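Long-range contacts in cell divisionFtsK/SpoIIIE (Thermomonospora curvata, PDB 4NH0), which is a multidomain ATPase of the type VII (ESX) secretion system, which exports proteins such as EsxA and EsxB, and might be its translocase subunit: residues N939-H943 with L1064-R1068; Q973-I979 with A1038-V1044; S1031-W1035 with R1068-L1072. One frame throughout, in Å; residues are numbered along the deposited sequence.

Interaction 1. Residues N939-H943 with L1064-R1068; sequences NTDPH and LPQAR
The CA atoms of Pro942 and Arg1068, 6.5 Å apart, are the nearest CA pair between 939-943 and 1064-1068, which meet in loops that lead into the sheet of the third FtsK domain, a P-loop NTPase fold. The segments lead into strands 944-947 and 1072-1078, which run parallel side by side, so the contact joins the chain just before two neighbouring core strands. His943, its CG anti to the carbonyl carbon (chi1 -50°), reaches across edge-on: NE2 donates a weak bond to Leu1064 O at 3.4 Å, while CE1 lies 3.9 Å from Leu1064 CD2. The small methyl of Ala1067 leaves room for the imidazole, with CB 3.6 Å from His943 CE1. A weak bond between ND1 and the backbone N of Leu1074 in strand 1072-1078 engages the ring's other nitrogen, and Pro942 CB covers part of one ring face.

Arg1068 bends at chi3 and spreads its guanidinium over the other loop. Rigid, apolar Pro942 has its CD 3.5 Å from Arg1068 NH2. Asp941 adds only a long ion pair, its OD1 3.9 Å from Arg1068 NH2 and well out of the guanidinium plane. Over one face of that group, near its centre, lies Thr940 O, 3.6 Å from Arg1068 CZ.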
# COMPACT_ATOMS: atom_id res chain seq x y z
N ASN A 939 -27.54 0.43 45.98
CA ASN A 939 -27.49 -0.64 46.97
C ASN A 939 -26.05 -1.08 47.19
O ASN A 939 -25.74 -1.77 48.17
CB ASN A 939 -28.35 -1.82 46.55
CG ASN A 939 -29.84 -1.52 46.63
OD1 ASN A 939 -30.27 -0.69 47.42
ND2 ASN A 939 -30.62 -2.20 45.81
N THR A 940 -25.18 -0.69 46.27
CA THR A 940 -23.76 -1.02 46.36
C THR A 940 -22.95 0.19 46.82
O THR A 940 -22.21 0.11 47.80
CB THR A 940 -23.22 -1.52 45.01
OG1 THR A 940 -23.51 -0.55 43.99
CG2 THR A 940 -23.88 -2.84 44.63
N ASP A 941 -23.09 1.29 46.10
CA ASP A 941 -22.43 2.54 46.47
C ASP A 941 -23.48 3.63 46.69
O ASP A 941 -24.21 3.99 45.78
CB ASP A 941 -21.43 2.96 45.40
CG ASP A 941 -20.27 2.00 45.27
OD1 ASP A 941 -19.94 1.32 46.27
OD2 ASP A 941 -19.68 1.91 44.18
N PRO A 942 -23.54 4.17 47.92
CA PRO A 942 -24.60 5.06 48.38
C PRO A 942 -24.60 6.47 47.77
O PRO A 942 -25.66 7.09 47.72
CB PRO A 942 -24.36 5.14 49.89
CG PRO A 942 -22.91 4.89 50.04
CD PRO A 942 -22.56 3.89 48.99
N HIS A 943 -23.45 6.95 47.32
CA HIS A 943 -23.35 8.35 46.89
C HIS A 943 -23.04 8.51 45.41
O HIS A 943 -22.63 7.57 44.73
CB HIS A 943 -22.29 9.08 47.72
CG HIS A 943 -22.45 8.90 49.20
ND1 HIS A 943 -23.44 9.53 49.92
CD2 HIS A 943 -21.75 8.16 50.09
CE1 HIS A 943 -23.34 9.18 51.19
NE2 HIS A 943 -22.32 8.35 51.32
N LEU A 1064 -21.45 10.54 56.52
CA LEU A 1064 -21.23 9.99 55.18
C LEU A 1064 -20.47 8.65 55.14
O LEU A 1064 -20.77 7.81 54.29
CB LEU A 1064 -20.50 11.02 54.32
CG LEU A 1064 -21.23 12.35 54.14
CD1 LEU A 1064 -20.49 13.25 53.17
CD2 LEU A 1064 -22.66 12.12 53.69
N PRO A 1065 -19.47 8.45 56.02
CA PRO A 1065 -18.88 7.11 56.00
C PRO A 1065 -19.84 6.03 56.51
O PRO A 1065 -19.80 4.90 56.03
CB PRO A 1065 -17.67 7.24 56.93
CG PRO A 1065 -17.35 8.69 56.92
CD PRO A 1065 -18.67 9.38 56.82
N GLN A 1066 -20.69 6.40 57.46
CA GLN A 1066 -21.64 5.46 58.04
C GLN A 1066 -22.95 5.43 57.26
O GLN A 1066 -23.94 4.87 57.72
CB GLN A 1066 -21.91 5.81 59.50
CG GLN A 1066 -20.68 5.86 60.39
CD GLN A 1066 -20.13 4.48 60.70
OE1 GLN A 1066 -20.84 3.48 60.60
NE2 GLN A 1066 -18.86 4.42 61.09
N ALA A 1067 -22.94 6.03 56.07
CA ALA A 1067 -24.15 6.16 55.26
C ALA A 1067 -24.66 4.81 54.75
O ALA A 1067 -25.80 4.71 54.30
CB ALA A 1067 -23.90 7.10 54.10
N ARG A 1068 -23.82 3.79 54.82
CA ARG A 1068 -24.20 2.47 54.34
C ARG A 1068 -24.99 1.70 55.40
O ARG A 1068 -25.95 1.00 55.09
CB ARG A 1068 -22.96 1.68 53.93
CG ARG A 1068 -23.25 0.42 53.13
CD ARG A 1068 -22.02 -0.05 52.38
NE ARG A 1068 -21.44 1.03 51.58
CZ ARG A 1068 -20.40 0.88 50.77
NH1 ARG A 1068 -19.81 -0.30 50.64
NH2 ARG A 1068 -19.94 1.92 50.08

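Interaction 2. Residues Q973-I979 with A1038-V1044; sequences QARLIFI and AELFLVV
Phe1041 sets the edge of its ring against the methyl of Ala974, CE1 lying 3.6 Å from Ala974 CB, and Leu976 reaches over to the same residue with CD2 3.5 Å from Phe1041 CB. They belong to two adjacent parallel strands, 974-979 and 1039-1044, in the core of a P-loop NTPase fold. The hydrophobic run of the second strand leads to Asp1045, consistent with a Walker B strand. The strand axes approach to 4.7 Å and diverge by 26°, a normal sheet twist. Backbone bonds alternate from side to side as parallel pairing requires: Arg975 N donates to Glu1039 O at 2.8 Å, Phe1041 N to Arg975 O, Ile977 N to Phe1041 O at 3.2 Å, and so on to Ile979 N with Val1043 O.

Ala974, Leu976, Phe978, Phe1041 and Val1043 share one face, against which helix 954-968 packs; there Phe1041 also stacks on His1073, whose NE2 holds Glu1039 OE1. Small Ala974 gives the aromatic ring its space, and the Phe978 ring lies alongside branched Val1043, CD2 3.8 Å from CB. The opposite face carries Ile977, Ile979, Leu1040, Leu1042 and Val1044, with helix 1001-1017 touching Ile977. With CG opposite the backbone N (chi1 177° in Leu1040) and chi2 near 60°, CD1 of each leucine is brought over the neighbouring strand. Leu1040 CD1 thereby meets Ile977 CG1 at 3.8 Å, and Leu1042 CD1 settles near Ile977 CG2. Beta-branched isoleucine and valine suit the extended backbone of a strand, and their apolar branches pack against one another here. At the C-terminal end of the pairing Ile979 and Val1044 point the same way, side by side, with Ile979 CD1 3.8 Å from Val1044 CG2.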
# COMPACT_ATOMS: atom_id res chain seq x y z
N GLN A 973 -40.30 3.34 50.84
CA GLN A 973 -39.00 2.71 50.60
C GLN A 973 -37.89 3.75 50.51
O GLN A 973 -36.77 3.51 50.95
CB GLN A 973 -39.03 1.88 49.31
CG GLN A 973 -39.72 0.54 49.44
CD GLN A 973 -39.73 -0.23 48.13
OE1 GLN A 973 -39.90 0.34 47.06
NE2 GLN A 973 -39.54 -1.54 48.22
N ALA A 974 -38.21 4.91 49.94
CA ALA A 974 -37.23 5.97 49.76
C ALA A 974 -37.90 7.33 49.65
O ALA A 974 -38.90 7.49 48.95
CB ALA A 974 -36.38 5.70 48.54
N ARG A 975 -37.35 8.32 50.35
CA ARG A 975 -37.90 9.67 50.31
C ARG A 975 -36.84 10.67 49.84
O ARG A 975 -35.65 10.36 49.83
CB ARG A 975 -38.43 10.07 51.69
CG ARG A 975 -39.17 8.96 52.41
CD ARG A 975 -40.04 9.49 53.53
NE ARG A 975 -41.34 9.95 53.04
CZ ARG A 975 -42.47 9.26 53.13
NH1 ARG A 975 -42.46 8.07 53.71
NH2 ARG A 975 -43.60 9.76 52.66
N LEU A 976 -37.28 11.86 49.44
CA LEU A 976 -36.39 12.84 48.84
C LEU A 976 -36.37 14.17 49.59
O LEU A 976 -37.39 14.60 50.13
CB LEU A 976 -36.79 13.10 47.39
CG LEU A 976 -36.84 11.90 46.44
CD1 LEU A 976 -37.47 12.32 45.12
CD2 LEU A 976 -35.46 11.35 46.21
N ILE A 977 -35.21 14.81 49.61
CA ILE A 977 -35.07 16.17 50.11
C ILE A 977 -34.16 16.95 49.16
O ILE A 977 -33.04 16.53 48.88
CB ILE A 977 -34.50 16.22 51.53
CG1 ILE A 977 -35.49 15.59 52.52
CG2 ILE A 977 -34.22 17.65 51.94
CD1 ILE A 977 -35.03 15.64 53.95
N PHE A 978 -34.65 18.09 48.68
CA PHE A 978 -33.94 18.84 47.65
C PHE A 978 -33.31 20.12 48.18
O PHE A 978 -33.89 20.82 49.00
CB PHE A 978 -34.89 19.18 46.50
CG PHE A 978 -35.42 17.98 45.77
CD1 PHE A 978 -36.53 17.30 46.24
CD2 PHE A 978 -34.82 17.54 44.60
CE1 PHE A 978 -37.01 16.19 45.57
CE2 PHE A 978 -35.30 16.44 43.93
CZ PHE A 978 -36.40 15.77 44.41
N ILE A 979 -32.11 20.41 47.69
CA ILE A 979 -31.47 21.70 47.93
C ILE A 979 -31.19 22.35 46.58
O ILE A 979 -30.15 22.12 45.96
CB ILE A 979 -30.16 21.56 48.72
CG1 ILE A 979 -30.41 20.83 50.04
CG2 ILE A 979 -29.54 22.92 48.98
CD1 ILE A 979 -29.19 20.72 50.91
N ALA A 1038 -37.90 4.40 55.55
CA ALA A 1038 -37.41 4.58 54.19
C ALA A 1038 -35.98 5.08 54.17
O ALA A 1038 -35.46 5.58 55.17
CB ALA A 1038 -38.32 5.54 53.44
N GLU A 1039 -35.33 4.94 53.02
CA GLU A 1039 -34.00 5.50 52.81
C GLU A 1039 -34.14 6.96 52.38
O GLU A 1039 -35.16 7.35 51.82
CB GLU A 1039 -33.23 4.70 51.76
CG GLU A 1039 -32.94 3.27 52.17
CD GLU A 1039 -32.08 2.54 51.16
OE1 GLU A 1039 -31.81 3.11 50.08
OE2 GLU A 1039 -31.67 1.39 51.44
N LEU A 1040 -33.11 7.75 52.65
CA LEU A 1040 -33.17 9.17 52.32
C LEU A 1040 -32.20 9.53 51.20
O LEU A 1040 -31.01 9.24 51.28
CB LEU A 1040 -32.88 10.02 53.55
CG LEU A 1040 -32.83 11.53 53.32
CD1 LEU A 1040 -34.13 12.03 52.71
CD2 LEU A 1040 -32.54 12.27 54.62
N PHE A 1041 -32.72 10.17 50.16
CA PHE A 1041 -31.90 10.66 49.07
C PHE A 1041 -31.80 12.18 49.11
O PHE A 1041 -32.78 12.88 48.83
CB PHE A 1041 -32.46 10.21 47.72
CG PHE A 1041 -32.27 8.75 47.43
CD1 PHE A 1041 -33.20 7.82 47.85
CD2 PHE A 1041 -31.15 8.32 46.75
CE1 PHE A 1041 -33.02 6.48 47.58
CE2 PHE A 1041 -30.96 6.98 46.48
CZ PHE A 1041 -31.90 6.05 46.90
N LEU A 1042 -30.63 12.68 49.48
CA LEU A 1042 -30.41 14.12 49.53
C LEU A 1042 -29.90 14.63 48.19
O LEU A 1042 -28.73 14.45 47.85
CB LEU A 1042 -29.42 14.47 50.65
CG LEU A 1042 -29.13 15.95 50.85
CD1 LEU A 1042 -30.42 16.71 51.13
CD2 LEU A 1042 -28.14 16.15 51.97
N VAL A 1043 -30.79 15.26 47.43
CA VAL A 1043 -30.44 15.77 46.12
C VAL A 1043 -30.03 17.23 46.19
O VAL A 1043 -30.85 18.10 46.49
CB VAL A 1043 -31.62 15.62 45.13
CG1 VAL A 1043 -31.27 16.26 43.80
CG2 VAL A 1043 -31.97 14.16 44.95
N VAL A 1044 -28.76 17.50 45.92
CA VAL A 1044 -28.22 18.85 46.00
C VAL A 1044 -27.73 19.35 44.65
O VAL A 1044 -26.80 18.79 44.07
CB VAL A 1044 -27.07 18.94 47.01
CG1 VAL A 1044 -26.54 20.36 47.10
CG2 VAL A 1044 -27.52 18.45 48.38

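Interaction 3. Residues S1031-W1035 with R1068-L1072; sequences SRSWW and RDIGL
The Arg1032 guanidinium takes Arg1068 O at its edge, in its own plane, and the indole of Trp1035 meets Asp1069 O at its NE1 edge, while CD1 of Trp1035 stands over the rim of one face of Trp1034. Two loops of the third FtsK domain's P-loop NTPase fold are thus tied through main-chain oxygens. Arg1032 grips side-on: NE reaches Arg1068 O at 2.9 Å, nearly in line with the carbonyl, and NH2 reaches the same oxygen at 3.0 Å from above the carbonyl plane. Arginine suits the place because its chain, extended from CG to NE, delivers two donors to one acceptor. A leucine in its place has neither NE nor NH2, and Arg1068 O would probably be left without these two donors, the loops then held here mainly by Trp1035.

Trp1035 NE1 donates to Asp1069 O at 3.2 Å, lying in the carbonyl plane, although the oxygen is tilted 20° from the indole plane. Further along that ring, CZ2 comes 3.8 Å from the N of Gly1071. CZ2 and CH2 of Trp1034 lie beside Asp1069 O, with CH2 also 4.2 Å from Asp1069 CB, and its own NE1 is spent on Arg1018 O.

Arg1032 is the first residue after helix 1026-1031, with positive phi, in the loop that runs on to strand 1039-1045. In the other segment, Ile1070 packs on Met1015 of helix 1001-1017, and the chain enters strand 1072-1078, the parallel neighbour of 1039-1045.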
# COMPACT_ATOMS: atom_id res chain seq x y z
N SER A 1031 -28.02 -6.52 57.42
CA SER A 1031 -29.45 -6.61 57.16
C SER A 1031 -30.18 -5.34 57.55
O SER A 1031 -31.33 -5.13 57.16
CB SER A 1031 -30.05 -7.81 57.90
OG SER A 1031 -29.93 -7.64 59.30
N ARG A 1032 -29.51 -4.49 58.33
CA ARG A 1032 -30.09 -3.24 58.82
C ARG A 1032 -31.41 -3.50 59.54
O ARG A 1032 -32.44 -2.94 59.18
CB ARG A 1032 -30.29 -2.26 57.66
CG ARG A 1032 -29.00 -1.93 56.93
CD ARG A 1032 -29.26 -1.22 55.61
NE ARG A 1032 -28.02 -0.98 54.89
CZ ARG A 1032 -27.40 -1.89 54.15
NH1 ARG A 1032 -27.90 -3.11 54.04
NH2 ARG A 1032 -26.27 -1.58 53.52
N SER A 1033 -31.35 -4.35 60.56
CA SER A 1033 -32.54 -4.79 61.27
C SER A 1033 -32.95 -3.81 62.37
O SER A 1033 -34.14 -3.64 62.65
CB SER A 1033 -32.31 -6.17 61.87
OG SER A 1033 -31.64 -7.02 60.96
N TRP A 1034 -31.97 -3.18 62.99
CA TRP A 1034 -32.20 -2.37 64.19
C TRP A 1034 -33.01 -1.11 63.93
O TRP A 1034 -33.45 -0.44 64.86
CB TRP A 1034 -30.87 -2.00 64.84
CG TRP A 1034 -30.07 -1.00 64.07
CD1 TRP A 1034 -30.07 0.36 64.23
CD2 TRP A 1034 -29.14 -1.27 63.01
NE1 TRP A 1034 -29.20 0.95 63.35
CE2 TRP A 1034 -28.62 -0.03 62.58
CE3 TRP A 1034 -28.70 -2.44 62.38
CZ2 TRP A 1034 -27.68 0.07 61.56
CZ3 TRP A 1034 -27.77 -2.33 61.36
CH2 TRP A 1034 -27.27 -1.09 60.96
N TRP A 1035 -33.21 -0.77 62.66
CA TRP A 1035 -34.05 0.38 62.31
C TRP A 1035 -34.95 0.06 61.13
O TRP A 1035 -34.62 -0.76 60.28
CB TRP A 1035 -33.19 1.61 62.01
CG TRP A 1035 -32.32 1.47 60.79
CD1 TRP A 1035 -31.03 1.05 60.75
CD2 TRP A 1035 -32.69 1.76 59.44
NE1 TRP A 1035 -30.56 1.06 59.46
CE2 TRP A 1035 -31.56 1.49 58.63
CE3 TRP A 1035 -33.86 2.23 58.82
CZ2 TRP A 1035 -31.57 1.67 57.25
CZ3 TRP A 1035 -33.86 2.40 57.45
CH2 TRP A 1035 -32.73 2.12 56.68
N ARG A 1068 -23.82 3.79 54.82
CA ARG A 1068 -24.20 2.47 54.34
C ARG A 1068 -24.99 1.70 55.40
O ARG A 1068 -25.95 1.00 55.09
CB ARG A 1068 -22.96 1.68 53.93
CG ARG A 1068 -23.25 0.42 53.13
CD ARG A 1068 -22.02 -0.05 52.38
NE ARG A 1068 -21.44 1.03 51.58
CZ ARG A 1068 -20.40 0.88 50.77
NH1 ARG A 1068 -19.81 -0.30 50.64
NH2 ARG A 1068 -19.94 1.92 50.08
N ASP A 1069 -24.58 1.85 56.66
CA ASP A 1069 -25.27 1.20 57.77
C ASP A 1069 -26.61 1.88 58.05
O ASP A 1069 -27.47 1.31 58.71
CB ASP A 1069 -24.40 1.21 59.03
CG ASP A 1069 -23.21 0.28 58.92
OD1 ASP A 1069 -23.33 -0.76 58.24
OD2 ASP A 1069 -22.15 0.59 59.50
N ILE A 1070 -26.76 3.10 57.54
CA ILE A 1070 -28.03 3.81 57.64
C ILE A 1070 -28.61 3.98 56.23
O ILE A 1070 -28.10 3.39 55.28
CB ILE A 1070 -27.87 5.17 58.33
CG1 ILE A 1070 -26.90 6.06 57.55
CG2 ILE A 1070 -27.36 4.98 59.75
CD1 ILE A 1070 -26.53 7.34 58.27
N GLY A 1071 -29.66 4.79 56.10
CA GLY A 1071 -30.31 4.96 54.82
C GLY A 1071 -30.04 6.30 54.17
O GLY A 1071 -30.95 6.95 53.66
N LEU A 1072 -28.78 6.71 54.18
CA LEU A 1072 -28.40 8.03 53.66
C LEU A 1072 -27.79 7.94 52.27
O LEU A 1072 -27.00 7.05 51.98
CB LEU A 1072 -27.43 8.71 54.62
CG LEU A 1072 -27.03 10.15 54.30
CD1 LEU A 1072 -28.26 11.04 54.18
CD2 LEU A 1072 -26.09 10.68 55.37

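All three contacts belong to the third FtsK domain. Along the chain, interaction 2 is nested within the loop closed by interaction 1, and its segments alternate with those of interaction 3. Interactions 1 and 3 have centres 10 Å apart and share Arg1068, whose guanidinium serves interaction 1 and whose carbonyl oxygen serves interaction 3. Interaction 2, centred 13 Å from interaction 1 and 15 Å from interaction 3, joins the latter through a probable backbone bond between Leu1040 and Gly1071. It also leads toward the nucleotide: the Val1043 side chain is about 9 Å from that of Ser955, which binds ATP, and about 11 Å from the bound magnesium ion. Interactions 1 and 3 lie away from that site.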